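Local coordinates for fatty acid multifunctional protein (atmfp2) (Arabidopsis thaliana, PDB 2WTB) that hydrates long-chain enoyl-CoA and oxidises 3-hydroxyacyl-CoA in peroxisomal fatty acid beta-oxidation, the hydratase and dehydrogenase activities being carried by one multifunctional chain, at residues 399-403 and 404-408; 439-442 and 443-446; 544-547 and 548-552. One frame throughout, in Å; residues are numbered along the deposited sequence.

Contact 1 (399-403 and 404-408); sequences VIENI and SLKQQ
Lys406 reaches back from the first turn of its own helix and sets its ammonium over the loop that leads into it. NZ bonds to Ile400 O at 2.8 Å, coming from above the carbonyl plane, while Asn402 N meets the same oxygen at 2.7 Å from the opposite face. That backbone bond closes an inverse gamma turn centred on Glu401, so the turn and the lysine share one acceptor. A bend at the end of the lysine chain (chi4 65°) swings NZ into place, with Val399 O also 2.7 Å from NZ. Glu401 OE2 adds a long salt bridge to NZ at 3.6 Å; its OE1 is taken by Thr429 and its neighbours, and Glu397 gives the lysine a second carboxylate.

Asn402 is the N-cap, where asparagine is common because its side chain can reach the first helical amides; OD1 lies 3.1 Å from Ser404 N. Its backbone oxygen receives Lys406 N. Alongside, the branched Val399 and Leu405 cross at about a right angle, CG1 against CD2 at 3.4 Å, and Ile400 CG1 flanks the same methyl. With a methionine in place of Lys406, Ile400 O would probably lose one of its two donors and Glu397 would be left without its cationic mate. The ammonium thus ties loop carbonyls and acidic side chains together, and its charge probably offsets theirs at this helix start.

Contact 2 (439-442 and 443-446); sequences TKSQ and DRIV
Thr439 touches Ile445 across the turn, its OG1 lying 3.9 Å from CD1 at the end of the isoleucine. The hydroxyl is hydrogen-bonded to Gly436 O and also receives a weak bond from Ser441 N, so a small polar side chain here serves the backbone on both sides of it. The backbone N of Lys440 is held by Glu414 on helix 403-416.

Ser441 does most of the bridging. Its carbonyl oxygen accepts Arg444 N at 2.8 Å, the donor standing well above the carbonyl plane. Its hydroxyl, placed beside the backbone N (chi1 -49°), accepts a weak bond from Arg444 NH2 at 2.9 Å, bent to 127° and oblique to the guanidinium. Glu414 is the stronger partner of the same OG, and Cys421 O takes Arg444 NH1. The planar end of this buried arginine thus lies between the turn and the residue just before strand 422-425, with a weak hold on the serine side. Ile445, its CB directed toward 439-442, lays CG1 3.6 Å from Ser441 O and goes on to touch Leu423 and Phe410, as suits an apolar residue at the start of a core strand.

Gln442 folds back at its second torsion (chi2 71°), which carries NE2 to Thr439 O at 2.7 Å. The acceptor lies nearly in the plane of the amide.

Gln442 and Asp443 both have helical backbone angles, and with the bond from Arg444 N to Ser441 O they form a type I beta turn. Serine first and aspartate third are favoured in such turns. This one delivers the chain into strand 445-450 of the Rossmann-type sheet of the NAD-binding domain.

Contact 3 (544-547 and 548-552); sequences FGVA and IATAT
In the opening turns of helix 544-557 the backbone of Phe544 meets Ile548, Ile548 N bonding to Phe544 O at 3.0 Å. The donor is tilted from the carbonyl plane, and CG2 of the isoleucine presses close to the same oxygen. Ile548 has CG1 anti to its N (chi1 -160°), which drives CG2 between the backbone N and the carbonyl carbon, towards Phe544 O and Gly545 O. That is a tight fit for a beta-branched residue on a helix.

One residue on, Ala549 N divides itself between two acceptors, Gly545 O at 3.3 Å and Val546 O at 3.0 Å, both weak. Its CB lies against Gly545 O; alanine, with nothing beyond CB, suits this exposed place on a helix, for which it has a high propensity.

This helix belongs to the C-terminal domain of the 3-hydroxyacyl-CoA dehydrogenase part, and its Phe544 and Ile548 side chains rest on helix 567-572. The Phe544 side chain meets Ile568 and Gln572, and the isoleucine meets Pro569 and Gln572, so these two large apolar residues, four apart, suit the side that faces that helix.

Besides the weak bond from Ala549, Val546 O is gripped twice by Thr550. Thr550 N approaches Val546 O nearly in line with the C=O at 2.9 Å, and Thr550 OG1 donates to it as well, at 3.0 Å and from a tilt. A threonine hydroxyl commonly finds such an acceptor one helical turn back, which satisfies it without a distant partner. Thr552 does likewise with Ile548 O, its OG1 donating in the carbonyl plane at 2.7 Å.

Along the chain the order is contact 1, contact 2, contact 3. The first two lie in the NAD-binding domain, their centres about 16 Å apart and nearest atoms about 5 Å, and both involve helix 403-416: contact 1 forms its start, whereas contact 2 packs against Phe410 and Glu414 farther along. That helix joins parallel strands 394-397 and 422-425 in a beta-alpha-beta crossover, and contact 2 leads into the next strand of the sheet, 445-450. Contact 3 sits on helix 544-557 of the C-terminal domain, its centre about 18 Å from that of contact 1 and about 29 Å from that of contact 2. The dehydrogenase part thus sets a Rossmann-type domain beside a helical one.

Contact 1 (399-403 and 404-408)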
ATOM      1  N   VAL A 399     -27.541  -3.182  -1.283  1.00 81.05           N
ATOM      2  CA  VAL A 399     -28.783  -2.733  -0.666  1.00 79.33           C
ATOM      3  C   VAL A 399     -28.689  -2.846   0.855  1.00 70.88           C
ATOM      4  O   VAL A 399     -27.793  -3.512   1.375  1.00 69.19           O
ATOM      5  CB  VAL A 399     -29.981  -3.552  -1.199  1.00 72.49           C
ATOM      6  CG1 VAL A 399     -31.256  -3.203  -0.457  1.00 92.23           C
ATOM      7  CG2 VAL A 399     -30.157  -3.306  -2.685  1.00 62.85           C
ATOM      8  N   ILE A 400     -29.599  -2.179   1.564  1.00 63.93           N
ATOM      9  CA  ILE A 400     -29.654  -2.258   3.022  1.00 69.00           C
ATOM     10  C   ILE A 400     -29.476  -3.692   3.517  1.00 75.31           C
ATOM     11  O   ILE A 400     -29.795  -4.648   2.809  1.00 71.03           O
ATOM     12  CB  ILE A 400     -30.988  -1.714   3.570  1.00 77.38           C
ATOM     13  CG1 ILE A 400     -32.161  -2.530   3.023  1.00 75.30           C
ATOM     14  CG2 ILE A 400     -31.146  -0.234   3.242  1.00 62.62           C
ATOM     15  CD1 ILE A 400     -33.504  -2.124   3.589  1.00 84.63           C
ATOM     16  N   GLU A 401     -28.969  -3.832   4.738  1.00 82.93           N
ATOM     17  CA  GLU A 401     -28.715  -5.146   5.320  1.00 80.36           C
ATOM     18  C   GLU A 401     -30.010  -5.835   5.746  1.00 78.49           C
ATOM     19  O   GLU A 401     -30.239  -6.075   6.931  1.00 74.66           O
ATOM     20  CB  GLU A 401     -27.754  -5.033   6.506  1.00 74.07           C
ATOM     21  CG  GLU A 401     -26.381  -4.488   6.135  1.00 79.70           C
ATOM     22  CD  GLU A 401     -25.619  -5.405   5.194  1.00 80.70           C
ATOM     23  OE1 GLU A 401     -25.435  -6.591   5.539  1.00 79.17           O
ATOM     24  OE2 GLU A 401     -25.198  -4.938   4.115  1.00 77.11           O
ATOM     25  N   ASN A 402     -30.850  -6.148   4.765  1.00 81.14           N
ATOM     26  CA  ASN A 402     -32.107  -6.849   5.005  1.00 85.37           C
ATOM     27  C   ASN A 402     -32.133  -8.184   4.268  1.00 75.84           C
ATOM     28  O   ASN A 402     -32.144  -8.221   3.039  1.00 76.34           O
ATOM     29  CB  ASN A 402     -33.291  -5.982   4.570  1.00 88.48           C
ATOM     30  CG  ASN A 402     -34.616  -6.722   4.635  1.00 95.66           C
ATOM     31  OD1 ASN A 402     -34.708  -7.810   5.202  1.00 95.75           O
ATOM     32  ND2 ASN A 402     -35.652  -6.129   4.054  1.00102.51           N
ATOM     33  N   ILE A 403     -32.148  -9.277   5.026  1.00 83.11           N
ATOM     34  CA  ILE A 403     -32.108 -10.620   4.449  1.00 87.61           C
ATOM     35  C   ILE A 403     -33.268 -10.876   3.492  1.00 86.02           C
ATOM     36  O   ILE A 403     -33.061 -11.250   2.337  1.00 80.50           O
ATOM     37  CB  ILE A 403     -32.122 -11.705   5.540  1.00 84.80           C
ATOM     38  CG1 ILE A 403     -31.017 -11.445   6.566  1.00 88.45           C
ATOM     39  CG2 ILE A 403     -31.969 -13.083   4.912  1.00 77.78           C
ATOM     40  CD1 ILE A 403     -31.021 -12.417   7.727  1.00 90.27           C
ATOM     41  N   SER A 404     -34.487 -10.681   3.985  1.00 85.10           N
ATOM     42  CA  SER A 404     -35.687 -10.872   3.181  1.00 79.73           C
ATOM     43  C   SER A 404     -35.557 -10.201   1.816  1.00 75.54           C
ATOM     44  O   SER A 404     -35.904 -10.785   0.788  1.00 67.05           O
ATOM     45  CB  SER A 404     -36.909 -10.323   3.921  1.00 87.56           C
ATOM     46  OG  SER A 404     -38.054 -10.323   3.087  1.00 97.04           O
ATOM     47  N   LEU A 405     -35.045  -8.974   1.816  1.00 76.94           N
ATOM     48  CA  LEU A 405     -34.908  -8.185   0.597  1.00 76.41           C
ATOM     49  C   LEU A 405     -33.771  -8.675  -0.301  1.00 74.37           C
ATOM     50  O   LEU A 405     -33.919  -8.732  -1.523  1.00 79.42           O
ATOM     51  CB  LEU A 405     -34.718  -6.706   0.946  1.00 81.75           C
ATOM     52  CG  LEU A 405     -34.266  -5.736  -0.148  1.00 80.68           C
ATOM     53  CD1 LEU A 405     -35.088  -5.895  -1.417  1.00 78.63           C
ATOM     54  CD2 LEU A 405     -34.346  -4.309   0.366  1.00 85.04           C
ATOM     55  N   LYS A 406     -32.639  -9.028   0.304  1.00 69.19           N
ATOM     56  CA  LYS A 406     -31.494  -9.526  -0.457  1.00 74.65           C
ATOM     57  C   LYS A 406     -31.808 -10.854  -1.145  1.00 68.34           C
ATOM     58  O   LYS A 406     -31.488 -11.046  -2.318  1.00 63.92           O
ATOM     59  CB  LYS A 406     -30.265  -9.677   0.442  1.00 72.10           C
ATOM     60  CG  LYS A 406     -29.454  -8.401   0.631  1.00 62.92           C
ATOM     61  CD  LYS A 406     -28.413  -8.580   1.728  1.00 63.91           C
ATOM     62  CE  LYS A 406     -27.260  -7.599   1.587  1.00 64.58           C
ATOM     63  NZ  LYS A 406     -27.684  -6.190   1.784  1.00 66.96           N
ATOM     64  N   GLN A 407     -32.433 -11.767  -0.409  1.00 72.19           N
ATOM     65  CA  GLN A 407     -32.823 -13.057  -0.963  1.00 70.26           C
ATOM     66  C   GLN A 407     -33.646 -12.871  -2.230  1.00 78.83           C
ATOM     67  O   GLN A 407     -33.530 -13.648  -3.179  1.00 86.62           O
ATOM     68  CB  GLN A 407     -33.623 -13.865   0.061  1.00 62.56           C
ATOM     69  CG  GLN A 407     -32.777 -14.572   1.103  1.00 56.16           C
ATOM     70  CD  GLN A 407     -33.613 -15.233   2.183  1.00 65.92           C
ATOM     71  OE1 GLN A 407     -34.725 -14.794   2.483  1.00 66.45           O
ATOM     72  NE2 GLN A 407     -33.078 -16.293   2.778  1.00 63.73           N
ATOM     73  N   GLN A 408     -34.478 -11.834  -2.235  1.00 75.70           N
ATOM     74  CA  GLN A 408     -35.358 -11.557  -3.364  1.00 81.84           C
ATOM     75  C   GLN A 408     -34.587 -11.000  -4.555  1.00 79.81           C
ATOM     76  O   GLN A 408     -34.877 -11.331  -5.704  1.00 82.46           O
ATOM     77  CB  GLN A 408     -36.470 -10.587  -2.955  1.00 84.73           C
ATOM     78  CG  GLN A 408     -37.441 -10.251  -4.077  1.00 93.96           C
ATOM     79  CD  GLN A 408     -38.146 -11.476  -4.627  1.00102.83           C
ATOM     80  OE1 GLN A 408     -38.375 -12.450  -3.910  1.00106.92           O
ATOM     81  NE2 GLN A 408     -38.496 -11.432  -5.908  1.00101.63           N
TER

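Contact 2 (439-442 and 443-446)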
ATOM      1  N   THR A 439     -32.159 -19.441  -4.893  1.00 63.22           N
ATOM      2  CA  THR A 439     -31.588 -19.734  -6.202  1.00 59.29           C
ATOM      3  C   THR A 439     -30.859 -21.070  -6.210  1.00 65.39           C
ATOM      4  O   THR A 439     -30.738 -21.734  -5.180  1.00 67.84           O
ATOM      5  CB  THR A 439     -30.601 -18.640  -6.650  1.00 66.07           C
ATOM      6  OG1 THR A 439     -29.355 -18.801  -5.958  1.00 72.20           O
ATOM      7  CG2 THR A 439     -31.168 -17.253  -6.370  1.00 62.93           C
ATOM      8  N   LYS A 440     -30.379 -21.459  -7.385  1.00 61.69           N
ATOM      9  CA  LYS A 440     -29.543 -22.642  -7.525  1.00 59.63           C
ATOM     10  C   LYS A 440     -28.217 -22.238  -8.147  1.00 66.40           C
ATOM     11  O   LYS A 440     -27.604 -23.006  -8.888  1.00 75.07           O
ATOM     12  CB  LYS A 440     -30.232 -23.692  -8.394  1.00 38.49           C
ATOM     13  CG  LYS A 440     -31.459 -24.314  -7.753  1.00 55.66           C
ATOM     14  CD  LYS A 440     -32.096 -25.350  -8.666  1.00 54.47           C
ATOM     15  CE  LYS A 440     -33.352 -25.928  -8.041  1.00 69.71           C
ATOM     16  NZ  LYS A 440     -33.093 -26.410  -6.656  1.00 83.91           N
ATOM     17  N   SER A 441     -27.781 -21.020  -7.839  1.00 62.63           N
ATOM     18  CA  SER A 441     -26.566 -20.470  -8.423  1.00 64.09           C
ATOM     19  C   SER A 441     -25.489 -20.256  -7.367  1.00 54.12           C
ATOM     20  O   SER A 441     -24.747 -19.276  -7.419  1.00 55.36           O
ATOM     21  CB  SER A 441     -26.877 -19.146  -9.121  1.00 67.77           C
ATOM     22  OG  SER A 441     -27.996 -19.275  -9.980  1.00 70.03           O
ATOM     23  N   GLN A 442     -25.402 -21.180  -6.415  1.00 50.41           N
ATOM     24  CA  GLN A 442     -24.460 -21.048  -5.306  1.00 51.36           C
ATOM     25  C   GLN A 442     -23.012 -20.937  -5.777  1.00 54.04           C
ATOM     26  O   GLN A 442     -22.165 -20.388  -5.076  1.00 58.80           O
ATOM     27  CB  GLN A 442     -24.606 -22.215  -4.326  1.00 51.68           C
ATOM     28  CG  GLN A 442     -25.905 -22.208  -3.535  1.00 61.63           C
ATOM     29  CD  GLN A 442     -27.117 -22.540  -4.386  1.00 72.49           C
ATOM     30  OE1 GLN A 442     -27.019 -23.270  -5.373  1.00 79.86           O
ATOM     31  NE2 GLN A 442     -28.270 -22.008  -4.001  1.00 69.90           N
ATOM     32  N   ASP A 443     -22.729 -21.455  -6.966  1.00 52.66           N
ATOM     33  CA  ASP A 443     -21.375 -21.406  -7.499  1.00 49.32           C
ATOM     34  C   ASP A 443     -21.041 -20.020  -8.043  1.00 51.71           C
ATOM     35  O   ASP A 443     -19.870 -19.675  -8.210  1.00 48.88           O
ATOM     36  CB  ASP A 443     -21.197 -22.451  -8.597  1.00 46.71           C
ATOM     37  CG  ASP A 443     -22.037 -22.155  -9.820  1.00 53.54           C
ATOM     38  OD1 ASP A 443     -23.254 -21.911  -9.664  1.00 64.11           O
ATOM     39  OD2 ASP A 443     -21.479 -22.165 -10.938  1.00 45.87           O
ATOM     40  N   ARG A 444     -22.075 -19.229  -8.313  1.00 46.54           N
ATOM     41  CA  ARG A 444     -21.900 -17.907  -8.904  1.00 46.72           C
ATOM     42  C   ARG A 444     -21.962 -16.793  -7.865  1.00 50.12           C
ATOM     43  O   ARG A 444     -21.670 -15.636  -8.169  1.00 49.36           O
ATOM     44  CB  ARG A 444     -22.969 -17.653  -9.969  1.00 51.28           C
ATOM     45  CG  ARG A 444     -22.742 -18.363 -11.287  1.00 62.41           C
ATOM     46  CD  ARG A 444     -23.658 -17.801 -12.360  1.00 63.42           C
ATOM     47  NE  ARG A 444     -25.035 -18.265 -12.217  1.00 67.86           N
ATOM     48  CZ  ARG A 444     -26.095 -17.613 -12.682  1.00 65.21           C
ATOM     49  NH1 ARG A 444     -25.941 -16.454 -13.306  1.00 61.52           N
ATOM     50  NH2 ARG A 444     -27.311 -18.113 -12.514  1.00 60.48           N
ATOM     51  N   ILE A 445     -22.356 -17.141  -6.644  1.00 54.45           N
ATOM     52  CA  ILE A 445     -22.526 -16.145  -5.589  1.00 57.92           C
ATOM     53  C   ILE A 445     -21.251 -15.957  -4.773  1.00 56.21           C
ATOM     54  O   ILE A 445     -20.733 -16.903  -4.180  1.00 50.36           O
ATOM     55  CB  ILE A 445     -23.702 -16.501  -4.660  1.00 54.90           C
ATOM     56  CG1 ILE A 445     -25.027 -16.311  -5.398  1.00 43.55           C
ATOM     57  CG2 ILE A 445     -23.671 -15.642  -3.408  1.00 59.00           C
ATOM     58  CD1 ILE A 445     -26.217 -16.899  -4.682  1.00 46.47           C
ATOM     59  N   VAL A 446     -20.753 -14.724  -4.757  1.00 61.88           N
ATOM     60  CA  VAL A 446     -19.510 -14.397  -4.068  1.00 61.32           C
ATOM     61  C   VAL A 446     -19.643 -13.064  -3.334  1.00 61.93           C
ATOM     62  O   VAL A 446     -20.563 -12.290  -3.601  1.00 60.50           O
ATOM     63  CB  VAL A 446     -18.326 -14.333  -5.057  1.00 54.62           C
ATOM     64  CG1 VAL A 446     -18.490 -13.156  -6.007  1.00 48.18           C
ATOM     65  CG2 VAL A 446     -16.997 -14.254  -4.313  1.00 50.41           C
TER

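Contact 3 (544-547 and 548-552)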
ATOM      1  N   PHE A 544     -21.830   6.746  15.246  1.00125.65           N
ATOM      2  CA  PHE A 544     -22.360   5.861  16.278  1.00126.58           C
ATOM      3  C   PHE A 544     -23.359   4.853  15.715  1.00122.17           C
ATOM      4  O   PHE A 544     -23.369   3.689  16.115  1.00122.73           O
ATOM      5  CB  PHE A 544     -23.005   6.676  17.402  1.00132.88           C
ATOM      6  CG  PHE A 544     -22.021   7.457  18.226  1.00134.67           C
ATOM      7  CD1 PHE A 544     -21.459   8.624  17.737  1.00136.38           C
ATOM      8  CD2 PHE A 544     -21.662   7.025  19.492  1.00135.60           C
ATOM      9  CE1 PHE A 544     -20.554   9.343  18.495  1.00137.63           C
ATOM     10  CE2 PHE A 544     -20.759   7.740  20.253  1.00135.78           C
ATOM     11  CZ  PHE A 544     -20.204   8.900  19.755  1.00136.20           C
ATOM     12  N   GLY A 545     -24.193   5.304  14.783  1.00116.85           N
ATOM     13  CA  GLY A 545     -25.192   4.444  14.176  1.00111.69           C
ATOM     14  C   GLY A 545     -24.585   3.281  13.417  1.00104.67           C
ATOM     15  O   GLY A 545     -25.121   2.174  13.427  1.00101.80           O
ATOM     16  N   VAL A 546     -23.459   3.534  12.758  1.00103.88           N
ATOM     17  CA  VAL A 546     -22.772   2.509  11.981  1.00 93.87           C
ATOM     18  C   VAL A 546     -21.953   1.590  12.877  1.00100.35           C
ATOM     19  O   VAL A 546     -22.053   0.366  12.787  1.00 94.79           O
ATOM     20  CB  VAL A 546     -21.836   3.136  10.934  1.00 78.83           C
ATOM     21  CG1 VAL A 546     -21.098   2.051  10.166  1.00 75.59           C
ATOM     22  CG2 VAL A 546     -22.623   4.026   9.987  1.00 77.27           C
ATOM     23  N   ALA A 547     -21.140   2.192  13.740  1.00109.39           N
ATOM     24  CA  ALA A 547     -20.278   1.441  14.644  1.00103.21           C
ATOM     25  C   ALA A 547     -21.079   0.474  15.506  1.00 96.92           C
ATOM     26  O   ALA A 547     -20.628  -0.632  15.799  1.00104.53           O
ATOM     27  CB  ALA A 547     -19.473   2.389  15.518  1.00 98.04           C
ATOM     28  N   ILE A 548     -22.273   0.896  15.909  1.00 90.12           N
ATOM     29  CA  ILE A 548     -23.115   0.074  16.768  1.00 95.93           C
ATOM     30  C   ILE A 548     -23.882  -0.967  15.956  1.00 94.51           C
ATOM     31  O   ILE A 548     -24.287  -2.002  16.484  1.00 93.83           O
ATOM     32  CB  ILE A 548     -24.103   0.934  17.585  1.00102.78           C
ATOM     33  CG1 ILE A 548     -24.604   0.160  18.806  1.00101.44           C
ATOM     34  CG2 ILE A 548     -25.262   1.398  16.715  1.00107.83           C
ATOM     35  CD1 ILE A 548     -25.576   0.940  19.663  1.00111.07           C
ATOM     36  N   ALA A 549     -24.074  -0.692  14.672  1.00104.69           N
ATOM     37  CA  ALA A 549     -24.794  -1.609  13.794  1.00111.09           C
ATOM     38  C   ALA A 549     -23.906  -2.767  13.350  1.00114.95           C
ATOM     39  O   ALA A 549     -24.376  -3.890  13.169  1.00119.90           O
ATOM     40  CB  ALA A 549     -25.345  -0.866  12.587  1.00107.61           C
ATOM     41  N   THR A 550     -22.618  -2.484  13.175  1.00107.14           N
ATOM     42  CA  THR A 550     -21.665  -3.497  12.734  1.00103.07           C
ATOM     43  C   THR A 550     -21.149  -4.334  13.901  1.00 99.06           C
ATOM     44  O   THR A 550     -20.614  -5.425  13.703  1.00 98.83           O
ATOM     45  CB  THR A 550     -20.474  -2.859  12.009  1.00101.91           C
ATOM     46  OG1 THR A 550     -19.988  -1.753  12.777  1.00102.27           O
ATOM     47  CG2 THR A 550     -20.894  -2.366  10.634  1.00105.24           C
ATOM     48  N   ALA A 551     -21.312  -3.817  15.114  1.00 90.12           N
ATOM     49  CA  ALA A 551     -20.886  -4.531  16.313  1.00 94.98           C
ATOM     50  C   ALA A 551     -21.931  -5.559  16.736  1.00 96.88           C
ATOM     51  O   ALA A 551     -21.601  -6.595  17.313  1.00 92.66           O
ATOM     52  CB  ALA A 551     -20.614  -3.552  17.447  1.00 90.45           C
ATOM     53  N   THR A 552     -23.193  -5.261  16.444  1.00 96.95           N
ATOM     54  CA  THR A 552     -24.296  -6.151  16.788  1.00 99.45           C
ATOM     55  C   THR A 552     -24.041  -7.560  16.272  1.00 98.83           C
ATOM     56  O   THR A 552     -24.323  -8.545  16.953  1.00101.86           O
ATOM     57  CB  THR A 552     -25.622  -5.644  16.200  1.00105.47           C
ATOM     58  OG1 THR A 552     -25.810  -4.270  16.554  1.00113.48           O
ATOM     59  CG2 THR A 552     -26.789  -6.465  16.726  1.00110.50           C
TER